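Local coordinates for protein catechol 1,2-dioxygenase (Burkholderia ambifaria, PDB 5VXT) that probably catalyses the iron(III)-dependent intradiol ring cleavage of catechol to cis,cis-muconate, and binds phosphatidylethanolamine, at residues Asp21-Ala26 with Asp54-Ile59; Val73-Lys78 with Gln223-Arg228; Ala85-Ala90 with Val212-Pro217; Phe241-Thr244 with Lys250-Thr253. All coordinates share one frame; numbering follows the deposited sequence.

Contact 1: Asp21-Ala26 with Asp54-Ile59; sequences DLLKAA and DLFKAI
Methyl CD2 of Leu23 presses on the ring of Phe56, with CD2 of the phenylalanine 3.4 Å away, and this is the tight heart of the contact between helices 17-27 and 42-62. CE2 of the same ring stands almost as near to that methyl, so a single leucine branch meets the ring obliquely. Leu23 and Phe56 run antiparallel past one another, whereas Leu22 crosses the ring at about a right angle and touches it more lightly, its CD2 lying 4.0 Å from Phe56 CE2. The CG of Phe56 is anti to its carbonyl carbon (chi1 -76°), which carries the ring into the gap between the helices. Phe14 also packs on Phe56 and Leu23, while Tyr97 of the second subunit stacks on the Phe56 ring and its hydroxyl hydrogen-bonds to Phe56 O.

Away from this apolar core the helices are polar and the contact is loose: Lys24 is exposed, and the partly exposed Asp21 and Lys57 make no contact across the pair. Asp54, turned away from helix 17-27, forms a salt bridge with Arg50. Such apolar helix packing, completed by a second subunit, belongs to the helical N-terminal region through which catechol 1,2-dioxygenases dimerise.

Contact 2: Val73-Lys78 with Gln223-Arg228; sequences VNYLNK and QQLLDR. With PTY (phosphatidylethanolamine), chain I.
Tyr75 meets helix 221-229 through the outer end of its ring: OH lies 3.5 Å from Leu225 CB, and the two side chains cross at about a right angle. Gln224 NE2 comes edge-on to the same ring, 3.8 Å from Tyr75 CD1, the amide turned 57° from the ring. Beside it, Lys78 CE packs against Gln224 OE1 at 3.2 Å. Phosphatidylethanolamine runs along the gap, its C11 3.5 Å from Tyr75 CD1 and its C12 3.9 Å from Leu225 CD1, while its C6 lies over one face of the Arg228 guanidinium.

In the next layer, Tyr75 OH is hydrogen-bonded to Ala221 O, and Leu88 packs on both Tyr75 and Leu225. A bend at chi4 (47°) turns Lys78 NZ to a salt bridge with Asp82 and a hydrogen bond to Gln219 O. Arg228 NE bonds to Thr44 OG1 of the second subunit. Segments 73-78 and 223-228, whose N-to-C directions differ by 137°, together wall a phospholipid site of the kind known at the dimer interface of catechol 1,2-dioxygenases.

Contact 3: Ala85-Ala90 with Val212-Pro217; sequences AALLAA and VGYGCP. With CAQ (catechol), chain K.
The hydroxyl oxygen of Tyr214 rests against both methyls of Leu87, with CD2 3.5 Å and CD1 3.7 Å from OH. No hydrogen bond links the segments, and this contact is purely one of packing. Leu87 and Tyr214 converge from the two segments, and the leucine branches divide the work between them. CD2 goes to the loop, where it lies 3.7 Å from Pro217 CD at the end of the proline ring and 4.0 Å from Cys216 SG. CD1 turns to the substrate and lies 3.4 Å from catechol C1. The extended first torsion of Leu87 (chi1 -170°) sends its branch point out from helix 85-91 to this junction.

Here the helical region closes over the active site of an intradiol dioxygenase, whose iron(III) is bound by Tyr178, His238 and His240. Catechol C2 sits over the centre of the Tyr214 ring, 3.6 Å above its plane, with the two rings inclined by about 49°, so they are far from parallel. The nearest atom of the Tyr214 side chain is about 5 Å from the bound iron(III) ion. It is therefore not a ligand in this complex, consistent with the axial tyrosine of the family, which leaves the metal when catechol binds. Ala90 adds its CB to the pocket, 3.9 Å from catechol C6, while Arg235 hydrogen-bonds to the substrate. Thr222 of helix 221-229 and Phe267 pack against both Leu87 and Cys216.

Contact 4: Phe241-Thr244 with Lys250-Thr253; sequences FFVT and KLTT
Four backbone hydrogen bonds join Phe241-Thr244 to Lys250-Thr253 in antiparallel register. Phe241 N gives to Thr253 O at 2.9 Å and Thr253 N returns to Phe241 O at 3.0 Å; Val243 and Leu251 exchange a second such pair. Between the two bonded pairs stands the non-hydrogen-bonded pair Phe242-Thr252; next to it a CA-H...O contact runs from Phe242 CA to Leu251 O at 3.3 Å.

These strands form a beta hairpin at the edge of a mixed sheet in the dioxygenase domain: within this chain 251-256 is outermost, and 166-170 flanks 238-244 on the other side.

The charged contact is a cation-pi interaction. Lys250 is extended along its whole length, from chi1 at 179° to chi4 at -180°, which carries its end across to one face of the Phe242 ring. NZ stands 3.8 Å from the centroid of the Phe242 ring and only 12° off its normal, with CE lying over the same face as a CH-pi donor. A water accepts from Lys250 NZ and donates to Thr244 OG1, bridging the two.

Apolar and edge packing completes the pair. Thr252 lies alongside Phe242 with OG1 3.2 Å from CE1 at the ring edge, and Tyr124 meets that ring edge-to-face. On the other side of the sheet, Val243 CB packs 4.1 Å from Leu251 CB, and Phe302 covers both residues.

Overall arrangement
From the N terminus, contact 1 comes first, closing a short loop of 27 residues that brings helix 17-27 onto helix 42-62. Contact 2 then opens on helix 66-81 and shuts 144 residues later on helix 221-229, tying the helical region to the dioxygenase domain. Contact 3 nests inside that loop, and the two touch where Gln223 packs on Cys216 and Pro217. After both have closed, contact 4 forms a local hairpin with five intervening residues, its centre about 20 Å from that of contact 3. No contacts cross in sequence. Contacts 1, 2 and 3 also touch the second subunit, whereas contact 4 does not.

Contact 1: Asp21-Ala26 with Asp54-Ile59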
loop_
_atom_site.group_PDB
_atom_site.type_symbol
_atom_site.label_atom_id
_atom_site.label_comp_id
_atom_site.label_asym_id
_atom_site.label_seq_id
_atom_site.Cartn_x
_atom_site.Cartn_y
_atom_site.Cartn_z
ATOM N N ASP B 21 8.231 17.191 -15.099
ATOM C CA ASP B 21 8.787 16.213 -16.027
ATOM C C ASP B 21 8.894 14.849 -15.379
ATOM O O ASP B 21 8.681 13.821 -16.036
ATOM C CB ASP B 21 10.170 16.654 -16.522
ATOM C CG ASP B 21 10.093 17.721 -17.579
ATOM O OD1 ASP B 21 8.964 18.034 -18.018
ATOM O OD2 ASP B 21 11.162 18.247 -17.970
ATOM N N LEU B 22 9.241 14.823 -14.092
ATOM C CA LEU B 22 9.377 13.561 -13.384
ATOM C C LEU B 22 8.034 12.859 -13.262
ATOM O O LEU B 22 7.951 11.646 -13.462
ATOM C CB LEU B 22 9.971 13.804 -12.000
ATOM C CG LEU B 22 10.091 12.604 -11.067
ATOM C CD1 LEU B 22 11.033 11.550 -11.620
ATOM C CD2 LEU B 22 10.577 13.091 -9.679
ATOM N N LEU B 23 6.982 13.606 -12.925
ATOM C CA LEU B 23 5.644 13.020 -12.835
ATOM C C LEU B 23 5.193 12.430 -14.166
ATOM O O LEU B 23 4.560 11.363 -14.203
ATOM C CB LEU B 23 4.639 14.073 -12.368
ATOM C CG LEU B 23 4.750 14.430 -10.894
ATOM C CD1 LEU B 23 3.902 15.656 -10.600
ATOM C CD2 LEU B 23 4.297 13.227 -10.067
ATOM N N LYS B 24 5.459 13.130 -15.265
ATOM C CA LYS B 24 5.014 12.622 -16.564
ATOM C C LYS B 24 5.804 11.382 -16.955
ATOM O O LYS B 24 5.255 10.445 -17.547
ATOM C CB LYS B 24 5.148 13.698 -17.638
ATOM C CG LYS B 24 4.325 14.945 -17.389
ATOM C CD LYS B 24 4.708 16.040 -18.377
ATOM C CE LYS B 24 4.123 17.383 -17.985
ATOM N NZ LYS B 24 4.487 18.412 -18.997
ATOM N N ALA B 25 7.096 11.351 -16.614
ATOM C CA ALA B 25 7.899 10.175 -16.922
ATOM C C ALA B 25 7.457 8.979 -16.094
ATOM O O ALA B 25 7.320 7.867 -16.622
ATOM C CB ALA B 25 9.390 10.480 -16.699
ATOM N N ALA B 26 7.210 9.190 -14.796
ATOM C CA ALA B 26 6.965 8.067 -13.903
ATOM C C ALA B 26 5.609 7.446 -14.165
ATOM O O ALA B 26 5.460 6.231 -14.048
ATOM C CB ALA B 26 7.070 8.513 -12.443
ATOM N N ASP B 54 -0.693 14.336 -6.830
ATOM C CA ASP B 54 -1.319 14.797 -5.598
ATOM C C ASP B 54 -0.452 14.468 -4.396
ATOM O O ASP B 54 -0.356 15.265 -3.451
ATOM C CB ASP B 54 -2.704 14.158 -5.448
ATOM C CG ASP B 54 -3.738 14.753 -6.394
ATOM O OD1 ASP B 54 -3.417 15.725 -7.109
ATOM O OD2 ASP B 54 -4.891 14.246 -6.418
ATOM N N LEU B 55 0.178 13.290 -4.401
ATOM C CA LEU B 55 1.081 12.938 -3.312
ATOM C C LEU B 55 2.275 13.884 -3.270
ATOM O O LEU B 55 2.609 14.420 -2.210
ATOM C CB LEU B 55 1.567 11.496 -3.455
ATOM C CG LEU B 55 2.615 11.049 -2.427
ATOM C CD1 LEU B 55 2.115 11.171 -0.950
ATOM C CD2 LEU B 55 3.086 9.630 -2.757
ATOM N N PHE B 56 2.932 14.092 -4.418
ATOM C CA PHE B 56 4.061 15.028 -4.461
ATOM C C PHE B 56 3.662 16.409 -3.956
ATOM O O PHE B 56 4.423 17.054 -3.219
ATOM C CB PHE B 56 4.626 15.153 -5.882
ATOM C CG PHE B 56 5.466 13.983 -6.328
ATOM C CD1 PHE B 56 5.449 12.783 -5.639
ATOM C CD2 PHE B 56 6.242 14.081 -7.470
ATOM C CE1 PHE B 56 6.203 11.703 -6.080
ATOM C CE2 PHE B 56 7.001 13.000 -7.914
ATOM C CZ PHE B 56 6.977 11.813 -7.214
ATOM N N LYS B 57 2.481 16.889 -4.356
ATOM C CA LYS B 57 2.051 18.221 -3.950
ATOM C C LYS B 57 1.772 18.273 -2.457
ATOM O O LYS B 57 2.075 19.275 -1.800
ATOM C CB LYS B 57 0.813 18.640 -4.739
ATOM C CG LYS B 57 0.233 19.989 -4.357
ATOM C CD LYS B 57 1.195 21.124 -4.710
ATOM C CE LYS B 57 0.576 22.501 -4.467
ATOM N NZ LYS B 57 1.446 23.603 -4.983
ATOM N N ALA B 58 1.183 17.203 -1.909
ATOM C CA ALA B 58 0.922 17.153 -0.474
ATOM C C ALA B 58 2.220 17.096 0.328
ATOM O O ALA B 58 2.305 17.683 1.412
ATOM C CB ALA B 58 0.026 15.954 -0.151
ATOM N N ILE B 59 3.232 16.377 -0.177
ATOM C CA ILE B 59 4.543 16.373 0.472
ATOM C C ILE B 59 5.127 17.781 0.488
ATOM O O ILE B 59 5.665 18.241 1.508
ATOM C CB ILE B 59 5.481 15.369 -0.234
ATOM C CG1 ILE B 59 5.036 13.933 0.066
ATOM C CG2 ILE B 59 6.951 15.583 0.177
ATOM C CD1 ILE B 59 5.646 12.897 -0.854
#

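Contact 2: Val73-Lys78 with Gln223-Arg228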
loop_
_atom_site.group_PDB
_atom_site.type_symbol
_atom_site.label_atom_id
_atom_site.label_comp_id
_atom_site.label_asym_id
_atom_site.label_seq_id
_atom_site.Cartn_x
_atom_site.Cartn_y
_atom_site.Cartn_z
ATOM N N VAL B 73 5.884 4.408 3.532
ATOM C CA VAL B 73 6.221 3.339 2.595
ATOM C C VAL B 73 6.364 2.007 3.317
ATOM O O VAL B 73 5.830 0.982 2.875
ATOM C CB VAL B 73 7.502 3.705 1.823
ATOM C CG1 VAL B 73 8.035 2.495 1.072
ATOM C CG2 VAL B 73 7.187 4.831 0.865
ATOM N N ASN B 74 7.064 1.997 4.451
ATOM C CA ASN B 74 7.204 0.739 5.174
ATOM C C ASN B 74 5.905 0.314 5.844
ATOM O O ASN B 74 5.690 -0.885 6.050
ATOM C CB ASN B 74 8.355 0.857 6.175
ATOM C CG ASN B 74 9.711 0.752 5.489
ATOM O OD1 ASN B 74 10.527 1.684 5.521
ATOM N ND2 ASN B 74 9.942 -0.385 4.832
ATOM N N TYR B 75 5.023 1.264 6.153
ATOM C CA TYR B 75 3.690 0.905 6.607
ATOM C C TYR B 75 2.948 0.114 5.537
ATOM O O TYR B 75 2.239 -0.848 5.852
ATOM C CB TYR B 75 2.905 2.155 6.999
ATOM C CG TYR B 75 1.450 1.836 7.335
ATOM C CD1 TYR B 75 1.090 1.362 8.593
ATOM C CD2 TYR B 75 0.456 1.981 6.374
ATOM C CE1 TYR B 75 -0.242 1.057 8.891
ATOM C CE2 TYR B 75 -0.872 1.677 6.663
ATOM C CZ TYR B 75 -1.210 1.217 7.914
ATOM O OH TYR B 75 -2.532 0.921 8.192
ATOM N N LEU B 76 3.103 0.497 4.268
ATOM C CA LEU B 76 2.422 -0.239 3.201
ATOM C C LEU B 76 2.933 -1.664 3.100
ATOM O O LEU B 76 2.166 -2.580 2.790
ATOM C CB LEU B 76 2.595 0.478 1.859
ATOM C CG LEU B 76 1.898 1.824 1.669
ATOM C CD1 LEU B 76 2.207 2.384 0.291
ATOM C CD2 LEU B 76 0.381 1.668 1.859
ATOM N N ASN B 77 4.224 -1.879 3.356
ATOM C CA ASN B 77 4.740 -3.241 3.370
ATOM C C ASN B 77 4.046 -4.068 4.444
ATOM O O ASN B 77 3.603 -5.194 4.188
ATOM C CB ASN B 77 6.255 -3.237 3.566
ATOM C CG ASN B 77 7.011 -3.027 2.270
ATOM O OD1 ASN B 77 6.546 -3.414 1.192
ATOM N ND2 ASN B 77 8.198 -2.425 2.364
ATOM N N LYS B 78 3.933 -3.518 5.657
ATOM C CA LYS B 78 3.241 -4.230 6.726
ATOM C C LYS B 78 1.763 -4.430 6.396
ATOM O O LYS B 78 1.190 -5.481 6.702
ATOM C CB LYS B 78 3.407 -3.472 8.043
ATOM C CG LYS B 78 2.648 -4.090 9.210
ATOM C CD LYS B 78 3.124 -3.511 10.536
ATOM C CE LYS B 78 2.090 -3.694 11.630
ATOM N NZ LYS B 78 1.552 -5.079 11.655
ATOM N N GLN B 223 -5.356 -1.414 12.658
ATOM C CA GLN B 223 -5.476 -0.940 14.033
ATOM C C GLN B 223 -4.289 -0.079 14.438
ATOM O O GLN B 223 -4.449 0.872 15.209
ATOM C CB GLN B 223 -5.609 -2.118 14.992
ATOM C CG GLN B 223 -6.043 -1.697 16.376
ATOM C CD GLN B 223 -7.400 -1.037 16.361
ATOM O OE1 GLN B 223 -8.392 -1.652 15.970
ATOM N NE2 GLN B 223 -7.455 0.225 16.764
ATOM N N GLN B 224 -3.095 -0.401 13.939
ATOM C CA GLN B 224 -1.925 0.421 14.235
ATOM C C GLN B 224 -2.139 1.861 13.786
ATOM O O GLN B 224 -1.891 2.802 14.551
ATOM C CB GLN B 224 -0.685 -0.185 13.580
ATOM C CG GLN B 224 0.582 0.649 13.727
ATOM C CD GLN B 224 1.788 -0.012 13.081
ATOM O OE1 GLN B 224 2.206 -1.098 13.486
ATOM N NE2 GLN B 224 2.349 0.638 12.066
ATOM N N LEU B 225 -2.616 2.057 12.553
ATOM C CA LEU B 225 -2.875 3.413 12.077
ATOM C C LEU B 225 -4.050 4.043 12.813
ATOM O O LEU B 225 -3.987 5.217 13.195
ATOM C CB LEU B 225 -3.126 3.411 10.565
ATOM C CG LEU B 225 -3.474 4.754 9.911
ATOM C CD1 LEU B 225 -2.434 5.810 10.250
ATOM C CD2 LEU B 225 -3.601 4.613 8.391
ATOM N N LEU B 226 -5.140 3.287 13.007
ATOM C CA LEU B 226 -6.258 3.792 13.802
ATOM C C LEU B 226 -5.796 4.229 15.189
ATOM O O LEU B 226 -6.167 5.306 15.671
ATOM C CB LEU B 226 -7.357 2.731 13.917
ATOM C CG LEU B 226 -8.095 2.386 12.628
ATOM C CD1 LEU B 226 -9.169 1.356 12.920
ATOM C CD2 LEU B 226 -8.712 3.632 12.024
ATOM N N ASP B 227 -4.986 3.396 15.852
ATOM C CA ASP B 227 -4.427 3.788 17.144
ATOM C C ASP B 227 -3.700 5.123 17.047
ATOM O O ASP B 227 -3.865 5.998 17.909
ATOM C CB ASP B 227 -3.478 2.709 17.671
ATOM C CG ASP B 227 -4.210 1.473 18.179
ATOM O OD1 ASP B 227 -3.550 0.422 18.345
ATOM O OD2 ASP B 227 -5.435 1.554 18.419
ATOM N N ARG B 228 -2.900 5.301 15.995
ATOM C CA ARG B 228 -2.169 6.550 15.831
ATOM C C ARG B 228 -3.109 7.725 15.600
ATOM O O ARG B 228 -2.819 8.849 16.033
ATOM C CB ARG B 228 -1.175 6.419 14.677
ATOM C CG ARG B 228 -0.187 7.542 14.607
ATOM C CD ARG B 228 1.015 7.166 13.763
ATOM N NE ARG B 228 2.077 8.147 13.922
ATOM C CZ ARG B 228 3.072 8.024 14.789
ATOM N NH1 ARG B 228 3.141 6.953 15.571
ATOM N NH2 ARG B 228 3.999 8.969 14.870
HETATM C C1 PTY I . 5.113 7.344 11.712
HETATM C C2 PTY I . 5.195 1.198 13.900
HETATM C C3 PTY I . 6.259 2.251 14.188
HETATM O O4 PTY I . 4.249 8.400 11.311
HETATM C C5 PTY I . 5.087 4.999 12.556
HETATM C C6 PTY I . 4.255 6.100 11.919
HETATM O O7 PTY I . 3.748 5.656 10.659
HETATM C C8 PTY I . 2.504 4.904 10.781
HETATM O O10 PTY I . 2.134 4.473 11.867
HETATM C C11 PTY I . 1.682 4.658 9.541
HETATM C C12 PTY I . 1.229 5.994 8.969
HETATM C C13 PTY I . 1.182 5.902 7.454
HETATM C C14 PTY I . -0.116 6.434 6.870
HETATM C C15 PTY I . -0.168 6.044 5.402
HETATM C C16 PTY I . -1.599 5.888 4.910
HETATM C C17 PTY I . -2.177 7.212 4.426
HETATM C C18 PTY I . -3.616 6.989 3.988
HETATM C C19 PTY I . -4.187 8.213 3.293
HETATM C C20 PTY I . -5.319 7.800 2.368
HETATM C C21 PTY I . -4.817 6.837 1.301
HETATM C C22 PTY I . -3.886 7.552 0.327
HETATM C C23 PTY I . -3.279 6.573 -0.676
HETATM C C24 PTY I . -3.025 7.220 -2.033
HETATM C C25 PTY I . -1.961 8.307 -1.966
HETATM C C26 PTY I . -1.917 9.074 -3.283
HETATM C C27 PTY I . -3.301 9.608 -3.640
HETATM C C28 PTY I . -3.315 11.129 -3.704
HETATM C C29 PTY I . -2.930 11.735 -2.373
HETATM C C30 PTY I . 4.758 9.590 10.664
HETATM C C31 PTY I . 3.798 10.639 10.155
HETATM O O30 PTY I . 5.963 9.722 10.535
HETATM C C32 PTY I . 2.852 9.992 9.157
HETATM C C33 PTY I . 3.662 9.179 8.159
HETATM C C34 PTY I . 3.486 9.717 6.748
HETATM C C35 PTY I . 2.256 9.099 6.102
HETATM C C36 PTY I . 2.172 9.499 4.637
HETATM C C37 PTY I . 3.483 9.183 3.933
HETATM C C38 PTY I . 3.331 9.342 2.429
HETATM C C39 PTY I . 4.249 8.374 1.697
HETATM C C40 PTY I . 3.641 6.979 1.627
HETATM C C41 PTY I . 2.826 6.820 0.352
HETATM C C42 PTY I . 1.354 7.091 0.631
HETATM C C43 PTY I . 0.851 6.188 1.751
HETATM C C44 PTY I . -0.482 5.560 1.400
HETATM P P1 PTY I . 7.570 4.187 12.920
HETATM O O11 PTY I . 6.767 2.784 12.961
HETATM O O12 PTY I . 8.646 4.083 11.864
HETATM O O13 PTY I . 7.952 4.541 14.340
HETATM O O14 PTY I . 6.479 5.244 12.378
HETATM N N1 PTY I . 5.822 -0.024 13.435
#

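Contact 3: Ala85-Ala90 with Val212-Pro217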
loop_
_atom_site.group_PDB
_atom_site.type_symbol
_atom_site.label_atom_id
_atom_site.label_comp_id
_atom_site.label_asym_id
_atom_site.label_seq_id
_atom_site.Cartn_x
_atom_site.Cartn_y
_atom_site.Cartn_z
ATOM N N ALA B 85 -5.191 -4.398 3.347
ATOM C CA ALA B 85 -5.477 -3.170 2.608
ATOM C C ALA B 85 -6.979 -2.910 2.494
ATOM O O ALA B 85 -7.424 -1.758 2.607
ATOM C CB ALA B 85 -4.821 -3.212 1.225
ATOM N N ALA B 86 -7.780 -3.959 2.280
ATOM C CA ALA B 86 -9.227 -3.760 2.187
ATOM C C ALA B 86 -9.831 -3.420 3.544
ATOM O O ALA B 86 -10.858 -2.733 3.613
ATOM C CB ALA B 86 -9.910 -4.999 1.600
ATOM N N LEU B 87 -9.222 -3.896 4.628
ATOM C CA LEU B 87 -9.693 -3.512 5.957
ATOM C C LEU B 87 -9.442 -2.032 6.221
ATOM O O LEU B 87 -10.286 -1.343 6.810
ATOM C CB LEU B 87 -9.010 -4.376 7.014
ATOM C CG LEU B 87 -9.500 -4.314 8.456
ATOM C CD1 LEU B 87 -10.978 -4.605 8.495
ATOM C CD2 LEU B 87 -8.749 -5.323 9.292
ATOM N N LEU B 88 -8.286 -1.522 5.795
ATOM C CA LEU B 88 -8.027 -0.093 5.930
ATOM C C LEU B 88 -8.928 0.722 5.006
ATOM O O LEU B 88 -9.343 1.835 5.362
ATOM C CB LEU B 88 -6.556 0.207 5.641
ATOM C CG LEU B 88 -6.149 1.659 5.862
ATOM C CD1 LEU B 88 -6.204 1.980 7.344
ATOM C CD2 LEU B 88 -4.735 1.876 5.321
ATOM N N ALA B 89 -9.217 0.203 3.804
ATOM C CA ALA B 89 -10.110 0.921 2.904
ATOM C C ALA B 89 -11.469 1.140 3.562
ATOM O O ALA B 89 -12.085 2.203 3.409
ATOM C CB ALA B 89 -10.252 0.158 1.584
ATOM N N ALA B 90 -11.941 0.150 4.316
ATOM C CA ALA B 90 -13.170 0.330 5.086
ATOM C C ALA B 90 -12.951 1.305 6.235
ATOM O O ALA B 90 -13.749 2.228 6.444
ATOM C CB ALA B 90 -13.661 -1.015 5.616
ATOM N N VAL B 212 -21.865 -11.013 17.303
ATOM C CA VAL B 212 -21.376 -9.890 18.092
ATOM C C VAL B 212 -20.423 -9.092 17.208
ATOM O O VAL B 212 -19.912 -9.586 16.200
ATOM C CB VAL B 212 -20.682 -10.340 19.397
ATOM C CG1 VAL B 212 -19.282 -10.836 19.108
ATOM C CG2 VAL B 212 -20.656 -9.207 20.417
ATOM N N GLY B 213 -20.189 -7.841 17.597
ATOM C CA GLY B 213 -19.471 -6.918 16.733
ATOM C C GLY B 213 -18.043 -7.346 16.448
ATOM O O GLY B 213 -17.418 -8.095 17.198
ATOM N N TYR B 214 -17.527 -6.838 15.330
ATOM C CA TYR B 214 -16.192 -7.138 14.826
ATOM C C TYR B 214 -15.173 -6.155 15.400
ATOM O O TYR B 214 -15.498 -5.019 15.755
ATOM C CB TYR B 214 -16.188 -7.080 13.290
ATOM C CG TYR B 214 -14.828 -7.200 12.619
ATOM C CD1 TYR B 214 -14.341 -8.431 12.198
ATOM C CD2 TYR B 214 -14.044 -6.073 12.387
ATOM C CE1 TYR B 214 -13.099 -8.539 11.584
ATOM C CE2 TYR B 214 -12.798 -6.170 11.776
ATOM C CZ TYR B 214 -12.333 -7.403 11.379
ATOM O OH TYR B 214 -11.099 -7.502 10.771
ATOM N N GLY B 215 -13.933 -6.615 15.508
ATOM C CA GLY B 215 -12.833 -5.753 15.901
ATOM C C GLY B 215 -11.614 -6.045 15.055
ATOM O O GLY B 215 -11.314 -7.213 14.795
ATOM N N CYS B 216 -10.921 -5.004 14.596
ATOM C CA CYS B 216 -9.724 -5.208 13.794
ATOM C C CYS B 216 -8.703 -6.056 14.551
ATOM O O CYS B 216 -8.623 -5.990 15.785
ATOM C CB CYS B 216 -9.088 -3.868 13.422
ATOM S SG CYS B 216 -9.993 -2.915 12.213
ATOM N N PRO B 217 -7.907 -6.852 13.835
ATOM C CA PRO B 217 -6.759 -7.524 14.455
ATOM C C PRO B 217 -5.912 -6.526 15.224
ATOM O O PRO B 217 -5.453 -5.519 14.660
ATOM C CB PRO B 217 -5.996 -8.098 13.253
ATOM C CG PRO B 217 -7.033 -8.260 12.192
ATOM C CD PRO B 217 -8.035 -7.160 12.401
HETATM C C1 CAQ K . -14.324 -4.990 8.262
HETATM C C2 CAQ K . -14.858 -6.206 8.683
HETATM C C3 CAQ K . -16.209 -6.456 8.493
HETATM O O3 CAQ K . -16.780 -7.625 8.882
HETATM C C4 CAQ K . -17.049 -5.427 7.853
HETATM O O4 CAQ K . -18.370 -5.669 7.673
HETATM C C5 CAQ K . -16.474 -4.231 7.446
HETATM C C6 CAQ K . -15.114 -4.017 7.654
#

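Contact 4: Phe241-Thr244 with Lys250-Thr253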
loop_
_atom_site.group_PDB
_atom_site.type_symbol
_atom_site.label_atom_id
_atom_site.label_comp_id
_atom_site.label_asym_id
_atom_site.label_seq_id
_atom_site.Cartn_x
_atom_site.Cartn_y
_atom_site.Cartn_z
ATOM N N PHE B 241 -25.627 -9.110 3.523
ATOM C CA PHE B 241 -26.377 -9.785 2.473
ATOM C C PHE B 241 -25.935 -9.369 1.074
ATOM O O PHE B 241 -25.647 -8.196 0.815
ATOM C CB PHE B 241 -27.884 -9.530 2.599
ATOM C CG PHE B 241 -28.461 -9.939 3.925
ATOM C CD1 PHE B 241 -28.989 -11.214 4.106
ATOM C CD2 PHE B 241 -28.483 -9.051 4.989
ATOM C CE1 PHE B 241 -29.530 -11.595 5.328
ATOM C CE2 PHE B 241 -29.017 -9.429 6.214
ATOM C CZ PHE B 241 -29.538 -10.702 6.378
ATOM N N PHE B 242 -25.907 -10.357 0.178
ATOM C CA PHE B 242 -26.038 -10.177 -1.258
ATOM C C PHE B 242 -27.424 -10.643 -1.666
ATOM O O PHE B 242 -27.880 -11.686 -1.191
ATOM C CB PHE B 242 -25.039 -11.035 -2.041
ATOM C CG PHE B 242 -23.655 -10.490 -2.077
ATOM C CD1 PHE B 242 -23.433 -9.128 -2.040
ATOM C CD2 PHE B 242 -22.578 -11.349 -2.183
ATOM C CE1 PHE B 242 -22.138 -8.622 -2.091
ATOM C CE2 PHE B 242 -21.268 -10.845 -2.235
ATOM C CZ PHE B 242 -21.067 -9.485 -2.184
ATOM N N VAL B 243 -28.074 -9.918 -2.576
ATOM C CA VAL B 243 -29.283 -10.433 -3.231
ATOM C C VAL B 243 -29.107 -10.332 -4.740
ATOM O O VAL B 243 -28.933 -9.233 -5.280
ATOM C CB VAL B 243 -30.561 -9.704 -2.792
ATOM C CG1 VAL B 243 -31.790 -10.391 -3.403
ATOM C CG2 VAL B 243 -30.687 -9.715 -1.274
ATOM N N THR B 244 -29.179 -11.473 -5.418
ATOM C CA THR B 244 -28.944 -11.551 -6.852
ATOM C C THR B 244 -30.141 -12.196 -7.529
ATOM O O THR B 244 -30.681 -13.182 -7.022
ATOM C CB THR B 244 -27.692 -12.367 -7.151
ATOM O OG1 THR B 244 -26.595 -11.820 -6.418
ATOM C CG2 THR B 244 -27.372 -12.349 -8.645
ATOM N N LYS B 250 -27.733 -6.165 -8.567
ATOM C CA LYS B 250 -27.265 -6.938 -7.423
ATOM C C LYS B 250 -27.212 -6.046 -6.187
ATOM O O LYS B 250 -26.548 -5.004 -6.187
ATOM C CB LYS B 250 -25.895 -7.562 -7.698
ATOM C CG LYS B 250 -25.359 -8.362 -6.514
ATOM C CD LYS B 250 -24.145 -9.203 -6.864
ATOM C CE LYS B 250 -23.476 -9.740 -5.596
ATOM N NZ LYS B 250 -22.258 -10.575 -5.854
ATOM N N LEU B 251 -27.908 -6.449 -5.134
ATOM C CA LEU B 251 -27.981 -5.664 -3.910
ATOM C C LEU B 251 -26.905 -6.127 -2.939
ATOM O O LEU B 251 -26.819 -7.316 -2.614
ATOM C CB LEU B 251 -29.366 -5.776 -3.260
ATOM C CG LEU B 251 -29.493 -5.088 -1.890
ATOM C CD1 LEU B 251 -29.267 -3.574 -1.961
ATOM C CD2 LEU B 251 -30.887 -5.413 -1.299
ATOM N N THR B 252 -26.077 -5.187 -2.491
ATOM C CA THR B 252 -25.138 -5.415 -1.408
ATOM C C THR B 252 -25.604 -4.568 -0.239
ATOM O O THR B 252 -25.762 -3.353 -0.385
ATOM C CB THR B 252 -23.713 -5.012 -1.792
ATOM O OG1 THR B 252 -23.301 -5.739 -2.960
ATOM C CG2 THR B 252 -22.763 -5.285 -0.625
ATOM N N THR B 253 -25.840 -5.197 0.904
ATOM C CA THR B 253 -26.378 -4.449 2.033
ATOM C C THR B 253 -26.077 -5.208 3.316
ATOM O O THR B 253 -25.360 -6.216 3.313
ATOM C CB THR B 253 -27.881 -4.205 1.857
ATOM O OG1 THR B 253 -28.321 -3.272 2.845
ATOM C CG2 THR B 253 -28.646 -5.503 2.011
HETATM O O HOH W 1 -24.071 -12.427 -7.530
#